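Local coordinates for protein transketolase (Campylobacter jejuni, PDB 3M7I) that belongs to the transketolase family of thiamine diphosphate-dependent enzymes, each subunit combining two cofactor-binding domains with a C-terminal domain in a two-chain assembly, at residues F413-F418 and F439-H444; S501-K506 and S536-W541. All blocks are in the same frame, centred on the assembly; numbering follows the deposited sequence.

Interaction 1: residues F413-F418 and F439-H444; sequences FSATFF and FFIFTH. With RP5 (5-O-phosphono-beta-D-ribofuranose), chain E.
Phe442 and Phe418 bury the most surface where strands 411-417 and 439-443 run side by side in a beta-alpha-beta crossover, joined by helix 425-434 in the parallel sheet of the pyrimidine binding domain. Their axes pass 4.6 Å apart at an angle of 17°, and their backbones exchange amide and carbonyl hydrogen bonds in a ladder that ends with Phe418 N on Thr443 O. With CG anti to the backbone N (chi1 -170°), the Phe418 ring is carried to the flank of Phe442, and its CD1 lies 3.5 Å from Phe442 CD2. The ring planes are nearly parallel, yet slid so far that they hardly overlap; large apolar discs suit this buried place because they fill it without needing polar partners. Phe442 also meets Thr416 CG2 with its CD1, and Ala497 and Phe465 extend the same packing.

On the sheet face carrying Phe413, Ala415 and Ile441, the small methyl of Ala415 lets the branched Ile441 settle close, with Ala415 CB 3.8 Å from Ile441 CB. Ile441 CG1 reaches on to the Phe413 ring.

At the C-terminal ends of the strands the contact opens onto the ligand site. Phe417, whose side chain comes within about 4 Å of the bound thiamine diphosphate (nearest atoms), places ring atom CE1 over the centre of the His444 imidazole, with the two planes turned obliquely and their centroids 4.0 Å apart. His444 ND1 donates over 2.7 Å to Thr443 OG1, which also bonds Asn372; although tilted 26° from the ring plane, this bond should limit the ring's rotation. It presents its other nitrogen to the sugar phosphate, where His444 NE2 donates to RP5 O2X over 2.7 Å, near the imidazole plane.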
loop_
_atom_site.group_PDB
_atom_site.type_symbol
_atom_site.label_atom_id
_atom_site.label_comp_id
_atom_site.label_asym_id
_atom_site.label_seq_id
_atom_site.Cartn_x
_atom_site.Cartn_y
_atom_site.Cartn_z
ATOM N N PHE A 413 16.147 6.832 -7.603
ATOM C CA PHE A 413 15.852 5.550 -6.938
ATOM C C PHE A 413 15.216 5.673 -5.561
ATOM O O PHE A 413 15.505 6.589 -4.764
ATOM C CB PHE A 413 17.054 4.602 -6.944
ATOM C CG PHE A 413 18.111 5.017 -5.934
ATOM C CD1 PHE A 413 17.979 4.673 -4.613
ATOM C CD2 PHE A 413 19.207 5.771 -6.324
ATOM C CE1 PHE A 413 18.926 5.067 -3.664
ATOM C CE2 PHE A 413 20.172 6.191 -5.375
ATOM C CZ PHE A 413 20.020 5.837 -4.069
ATOM N N SER A 414 14.275 4.742 -5.325
ATOM C CA SER A 414 13.558 4.506 -4.091
ATOM C C SER A 414 13.946 3.161 -3.485
ATOM O O SER A 414 14.006 2.144 -4.191
ATOM C CB SER A 414 12.020 4.521 -4.297
ATOM O OG SER A 414 11.525 5.691 -4.925
ATOM N N ALA A 415 14.250 3.168 -2.191
ATOM C CA ALA A 415 14.682 1.975 -1.460
ATOM C C ALA A 415 13.969 1.724 -0.158
ATOM O O ALA A 415 13.735 2.631 0.666
ATOM C CB ALA A 415 16.261 2.035 -1.241
ATOM N N THR A 416 13.661 0.427 0.036
ATOM C CA THR A 416 13.154 -0.138 1.262
ATOM C C THR A 416 13.343 -1.694 1.244
ATOM O O THR A 416 13.880 -2.212 0.253
ATOM C CB THR A 416 11.680 0.260 1.533
ATOM O OG1 THR A 416 11.316 -0.156 2.845
ATOM C CG2 THR A 416 10.731 -0.235 0.383
ATOM N N PHE A 417 12.907 -2.358 2.329
ATOM C CA PHE A 417 12.831 -3.844 2.375
ATOM C C PHE A 417 11.721 -4.273 1.402
ATOM O O PHE A 417 10.688 -3.609 1.230
ATOM C CB PHE A 417 12.504 -4.413 3.729
ATOM C CG PHE A 417 13.534 -4.181 4.799
ATOM C CD1 PHE A 417 14.878 -4.048 4.471
ATOM C CD2 PHE A 417 13.154 -4.126 6.090
ATOM C CE1 PHE A 417 15.805 -3.854 5.489
ATOM C CE2 PHE A 417 14.117 -3.919 7.126
ATOM C CZ PHE A 417 15.400 -3.826 6.788
ATOM N N PHE A 418 11.917 -5.387 0.716
ATOM C CA PHE A 418 10.912 -5.810 -0.239
ATOM C C PHE A 418 9.542 -6.008 0.379
ATOM O O PHE A 418 8.525 -5.737 -0.313
ATOM C CB PHE A 418 11.402 -7.143 -0.876
ATOM C CG PHE A 418 10.629 -7.647 -2.081
ATOM C CD1 PHE A 418 10.038 -6.822 -2.998
ATOM C CD2 PHE A 418 10.686 -9.002 -2.373
ATOM C CE1 PHE A 418 9.412 -7.311 -4.111
ATOM C CE2 PHE A 418 10.121 -9.502 -3.530
ATOM C CZ PHE A 418 9.507 -8.651 -4.412
ATOM N N PHE A 439 13.733 3.700 -10.476
ATOM C CA PHE A 439 14.356 2.423 -10.091
ATOM C C PHE A 439 13.981 2.133 -8.617
ATOM O O PHE A 439 14.152 3.013 -7.720
ATOM C CB PHE A 439 15.876 2.474 -10.327
ATOM C CG PHE A 439 16.231 2.935 -11.703
ATOM C CD1 PHE A 439 15.922 2.116 -12.819
ATOM C CD2 PHE A 439 16.780 4.182 -11.928
ATOM C CE1 PHE A 439 16.176 2.570 -14.087
ATOM C CE2 PHE A 439 17.020 4.639 -13.203
ATOM C CZ PHE A 439 16.686 3.821 -14.313
ATOM N N PHE A 440 13.503 0.928 -8.362
ATOM C CA PHE A 440 13.031 0.490 -7.051
ATOM C C PHE A 440 13.994 -0.497 -6.483
ATOM O O PHE A 440 14.269 -1.514 -7.109
ATOM C CB PHE A 440 11.593 -0.098 -7.170
ATOM C CG PHE A 440 10.542 0.956 -7.475
ATOM C CD1 PHE A 440 9.832 1.554 -6.473
ATOM C CD2 PHE A 440 10.351 1.377 -8.783
ATOM C CE1 PHE A 440 8.885 2.540 -6.788
ATOM C CE2 PHE A 440 9.439 2.357 -9.116
ATOM C CZ PHE A 440 8.685 2.908 -8.101
ATOM N N ILE A 441 14.561 -0.169 -5.337
ATOM C CA ILE A 441 15.532 -1.048 -4.691
ATOM C C ILE A 441 14.913 -1.739 -3.450
ATOM O O ILE A 441 14.546 -1.136 -2.456
ATOM C CB ILE A 441 16.799 -0.216 -4.263
ATOM C CG1 ILE A 441 17.299 0.679 -5.416
ATOM C CG2 ILE A 441 17.835 -1.099 -3.621
ATOM C CD1 ILE A 441 17.620 -0.068 -6.658
ATOM N N PHE A 442 14.755 -3.070 -3.559
ATOM C CA PHE A 442 14.073 -3.840 -2.561
ATOM C C PHE A 442 15.028 -4.955 -2.024
ATOM O O PHE A 442 15.205 -6.028 -2.656
ATOM C CB PHE A 442 12.821 -4.536 -3.153
ATOM C CG PHE A 442 11.756 -3.597 -3.657
ATOM C CD1 PHE A 442 11.483 -2.391 -3.054
ATOM C CD2 PHE A 442 11.033 -3.952 -4.799
ATOM C CE1 PHE A 442 10.452 -1.578 -3.544
ATOM C CE2 PHE A 442 10.003 -3.139 -5.295
ATOM C CZ PHE A 442 9.759 -1.926 -4.678
ATOM N N THR A 443 15.551 -4.727 -0.849
ATOM C CA THR A 443 16.419 -5.703 -0.163
ATOM C C THR A 443 15.658 -6.658 0.713
ATOM O O THR A 443 14.454 -6.552 0.913
ATOM C CB THR A 443 17.604 -4.995 0.567
ATOM O OG1 THR A 443 17.164 -4.401 1.807
ATOM C CG2 THR A 443 18.311 -3.977 -0.425
ATOM N N HIS A 444 16.359 -7.628 1.306
ATOM C CA HIS A 444 15.716 -8.498 2.294
ATOM C C HIS A 444 14.577 -9.292 1.635
ATOM O O HIS A 444 13.452 -9.353 2.091
ATOM C CB HIS A 444 15.290 -7.684 3.520
ATOM C CG HIS A 444 16.450 -7.156 4.304
ATOM N ND1 HIS A 444 17.404 -6.296 3.761
ATOM C CD2 HIS A 444 16.763 -7.298 5.614
ATOM C CE1 HIS A 444 18.295 -6.013 4.701
ATOM N NE2 HIS A 444 17.919 -6.588 5.836
HETATM C C1 RP5 E . 14.873 -4.202 11.369
HETATM O O4 RP5 E . 15.671 -4.419 10.243
HETATM C C2 RP5 E . 15.752 -3.472 12.368
HETATM O O2 RP5 E . 15.327 -2.131 12.382
HETATM C C3 RP5 E . 17.185 -3.751 11.943
HETATM O O3 RP5 E . 18.065 -2.649 12.022
HETATM C C4 RP5 E . 17.017 -4.124 10.497
HETATM C C5 RP5 E . 17.808 -5.360 10.200
HETATM O O5 RP5 E . 19.166 -4.955 10.097
HETATM P "P'" RP5 E . 19.967 -5.762 9.021
HETATM O O1X RP5 E . 20.684 -4.905 8.019
HETATM O O2X RP5 E . 18.840 -6.760 8.391
HETATM O O3X RP5 E . 21.189 -6.605 9.663
HETATM O O1 RP5 E . 14.505 -5.443 11.938
#

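Interaction 2: residues S501-K506 and S536-W541; sequences SRQKLK and SGSEVW. With RP5 (5-O-phosphono-beta-D-ribofuranose), chain E.
Gly537 begins the contact: Leu505 CD1 comes to 4.3 Å from Gly537 C, in the turn into helix 540-552. The positive phi of this residue (51°) is easily adopted by glycine, and Glu539 N on Ser536 O closes the turn. Thus the loop 501-506, which follows the last strand of the pyrimidine binding domain, lies against the start of a helix of the C-terminal domain.

Ser538 is next, small enough to let two larger side chains close on its CB. Leu505 CD2 rests 3.7 Å from Ser538 CB, and Gln503 OE1 approaches the same carbon. Bent at its second torsion (chi2 -84°), the Gln503 chain brings OE1 within range of a water that donates both to it and to Ser538 OG, although its approach to the hydroxyl is unusually short. That hydroxyl in turn donates to Glu539 OE2 over 2.7 Å, on the syn side but tilted well out of the carboxylate plane. Glu539 has a second grip: its OE1 forms a salt bridge with Arg475.

Trp541 closes the segment at the protein surface. Lys506 lays its methylenes over the indole, with CB 3.3 Å from Trp541 CD1 and CD 3.6 Å from the centroid of the five-membered ring, a CH-pi contact over the face, 13° from the normal. The bend at its last torsion lifts the ammonium off the six-membered ring, leaving at most a weak cation-pi attraction, while Trp541 NE1 bonds Ala507 O.

Arg502, its chain extended, meets the RP5 phosphate at the guanidinium edge, NE to RP5 O2X at 2.7 Å and NH1 to RP5 O3X at 2.8 Å.

Lysine thus serves mainly through its aliphatic stem, and apolar contacts rather than direct hydrogen bonds join the segments, the water being a lesser link.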
loop_
_atom_site.group_PDB
_atom_site.type_symbol
_atom_site.label_atom_id
_atom_site.label_comp_id
_atom_site.label_asym_id
_atom_site.label_seq_id
_atom_site.Cartn_x
_atom_site.Cartn_y
_atom_site.Cartn_z
ATOM N N SER A 501 19.165 -9.771 -1.766
ATOM C CA SER A 501 19.256 -10.541 -0.565
ATOM C C SER A 501 19.902 -9.820 0.612
ATOM O O SER A 501 20.809 -8.995 0.392
ATOM C CB SER A 501 20.122 -11.789 -0.757
ATOM O OG SER A 501 21.484 -11.448 -1.032
ATOM N N ARG A 502 19.490 -10.181 1.808
ATOM C CA ARG A 502 20.223 -9.777 3.038
ATOM C C ARG A 502 21.478 -10.607 3.151
ATOM O O ARG A 502 22.549 -10.087 3.457
ATOM C CB ARG A 502 19.354 -9.995 4.248
ATOM C CG ARG A 502 20.009 -9.619 5.585
ATOM C CD ARG A 502 19.136 -9.993 6.759
ATOM N NE ARG A 502 19.592 -9.371 7.997
ATOM C CZ ARG A 502 20.088 -9.998 9.043
ATOM N NH1 ARG A 502 20.494 -9.262 10.104
ATOM N NH2 ARG A 502 20.165 -11.323 9.086
ATOM N N GLN A 503 21.355 -11.901 2.844
ATOM C CA GLN A 503 22.422 -12.833 3.137
ATOM C C GLN A 503 23.379 -13.007 1.958
ATOM O O GLN A 503 23.047 -12.791 0.781
ATOM C CB GLN A 503 21.857 -14.204 3.542
ATOM C CG GLN A 503 21.353 -15.054 2.332
ATOM C CD GLN A 503 19.907 -14.767 1.828
ATOM O OE1 GLN A 503 19.338 -15.589 1.040
ATOM N NE2 GLN A 503 19.286 -13.671 2.282
ATOM N N LYS A 504 24.590 -13.479 2.266
ATOM C CA LYS A 504 25.583 -13.681 1.259
ATOM C C LYS A 504 25.225 -14.803 0.274
ATOM O O LYS A 504 24.782 -15.875 0.696
ATOM C CB LYS A 504 26.896 -14.027 1.974
ATOM C CG LYS A 504 28.075 -14.177 1.058
ATOM C CD LYS A 504 29.409 -14.136 1.899
ATOM C CE LYS A 504 29.606 -12.756 2.630
ATOM N NZ LYS A 504 31.088 -12.456 2.919
ATOM N N LEU A 505 25.341 -14.543 -1.022
ATOM C CA LEU A 505 25.099 -15.508 -2.090
ATOM C C LEU A 505 26.411 -15.913 -2.736
ATOM O O LEU A 505 27.400 -15.204 -2.687
ATOM C CB LEU A 505 24.167 -14.981 -3.156
ATOM C CG LEU A 505 22.845 -14.384 -2.642
ATOM C CD1 LEU A 505 21.900 -14.086 -3.735
ATOM C CD2 LEU A 505 22.153 -15.282 -1.605
ATOM N N LYS A 506 26.388 -17.036 -3.415
ATOM C CA LYS A 506 27.587 -17.526 -4.018
ATOM C C LYS A 506 27.684 -17.087 -5.485
ATOM O O LYS A 506 26.717 -17.128 -6.270
ATOM C CB LYS A 506 27.651 -19.035 -3.794
ATOM C CG LYS A 506 29.032 -19.676 -4.079
ATOM C CD LYS A 506 29.012 -21.208 -3.862
ATOM C CE LYS A 506 30.114 -21.966 -4.605
ATOM N NZ LYS A 506 31.503 -21.611 -4.150
ATOM N N SER A 536 15.755 -18.380 -9.503
ATOM C CA SER A 536 16.243 -17.018 -9.477
ATOM C C SER A 536 16.925 -16.732 -8.167
ATOM O O SER A 536 16.736 -17.443 -7.187
ATOM C CB SER A 536 15.072 -15.997 -9.669
ATOM O OG SER A 536 14.192 -16.056 -8.578
ATOM N N GLY A 537 17.740 -15.690 -8.150
ATOM C CA GLY A 537 18.324 -15.129 -6.945
ATOM C C GLY A 537 18.983 -16.202 -6.092
ATOM O O GLY A 537 19.719 -17.060 -6.626
ATOM N N SER A 538 18.657 -16.196 -4.823
ATOM C CA SER A 538 19.297 -17.079 -3.848
ATOM C C SER A 538 19.080 -18.567 -4.071
ATOM O O SER A 538 19.775 -19.362 -3.473
ATOM C CB SER A 538 18.875 -16.720 -2.425
ATOM O OG SER A 538 17.465 -16.556 -2.248
ATOM N N GLU A 539 18.157 -18.960 -4.932
ATOM C CA GLU A 539 17.887 -20.360 -5.112
ATOM C C GLU A 539 18.727 -21.005 -6.223
ATOM O O GLU A 539 18.741 -22.227 -6.369
ATOM C CB GLU A 539 16.361 -20.602 -5.234
ATOM C CG GLU A 539 15.728 -20.601 -3.936
ATOM C CD GLU A 539 15.738 -19.233 -3.275
ATOM O OE1 GLU A 539 14.997 -18.347 -3.820
ATOM O OE2 GLU A 539 16.482 -19.043 -2.257
ATOM N N VAL A 540 19.421 -20.198 -7.023
ATOM C CA VAL A 540 20.222 -20.725 -8.131
ATOM C C VAL A 540 21.331 -21.683 -7.636
ATOM O O VAL A 540 21.523 -22.747 -8.218
ATOM C CB VAL A 540 20.836 -19.623 -8.977
ATOM C CG1 VAL A 540 21.672 -20.214 -10.056
ATOM C CG2 VAL A 540 19.770 -18.768 -9.662
ATOM N N TRP A 541 22.043 -21.355 -6.570
ATOM C CA TRP A 541 23.081 -22.319 -6.108
ATOM C C TRP A 541 22.522 -23.611 -5.597
ATOM O O TRP A 541 23.140 -24.656 -5.814
ATOM C CB TRP A 541 24.137 -21.746 -5.099
ATOM C CG TRP A 541 25.491 -21.581 -5.808
ATOM C CD1 TRP A 541 25.991 -20.394 -6.291
ATOM C CD2 TRP A 541 26.408 -22.604 -6.272
ATOM N NE1 TRP A 541 27.173 -20.612 -6.969
ATOM C CE2 TRP A 541 27.456 -21.945 -6.972
ATOM C CE3 TRP A 541 26.454 -24.000 -6.161
ATOM C CZ2 TRP A 541 28.544 -22.631 -7.553
ATOM C CZ3 TRP A 541 27.546 -24.690 -6.738
ATOM C CH2 TRP A 541 28.577 -23.993 -7.417
HETATM C C1 RP5 E . 14.873 -4.202 11.369
HETATM O O4 RP5 E . 15.671 -4.419 10.243
HETATM C C2 RP5 E . 15.752 -3.472 12.368
HETATM O O2 RP5 E . 15.327 -2.131 12.382
HETATM C C3 RP5 E . 17.185 -3.751 11.943
HETATM O O3 RP5 E . 18.065 -2.649 12.022
HETATM C C4 RP5 E . 17.017 -4.124 10.497
HETATM C C5 RP5 E . 17.808 -5.360 10.200
HETATM O O5 RP5 E . 19.166 -4.955 10.097
HETATM P "P'" RP5 E . 19.967 -5.762 9.021
HETATM O O1X RP5 E . 20.684 -4.905 8.019
HETATM O O2X RP5 E . 18.840 -6.760 8.391
HETATM O O3X RP5 E . 21.189 -6.605 9.663
HETATM O O1 RP5 E . 14.505 -5.443 11.938
HETATM O O HOH W 1 16.983 -14.772 -0.535
#

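Overall arrangement
Interaction 1 closes along the chain before interaction 2 opens, and their centres lie about 16 Å apart on the same side of the chain's centre. Interaction 1 is buried within the parallel sheet of the pyrimidine binding domain; interaction 2 sits farther out, where the loop leaving strand 496-499, a neighbour of 439-443 in that sheet, meets the C-terminal domain. The two touch where His444 NE2 packs against Arg502 CG at 3.7 Å. Both residues hydrogen-bond the RP5 phosphate, and Arg344 also bonds RP5. With His259 of the second subunit also on RP5, the ligand site draws on both chains.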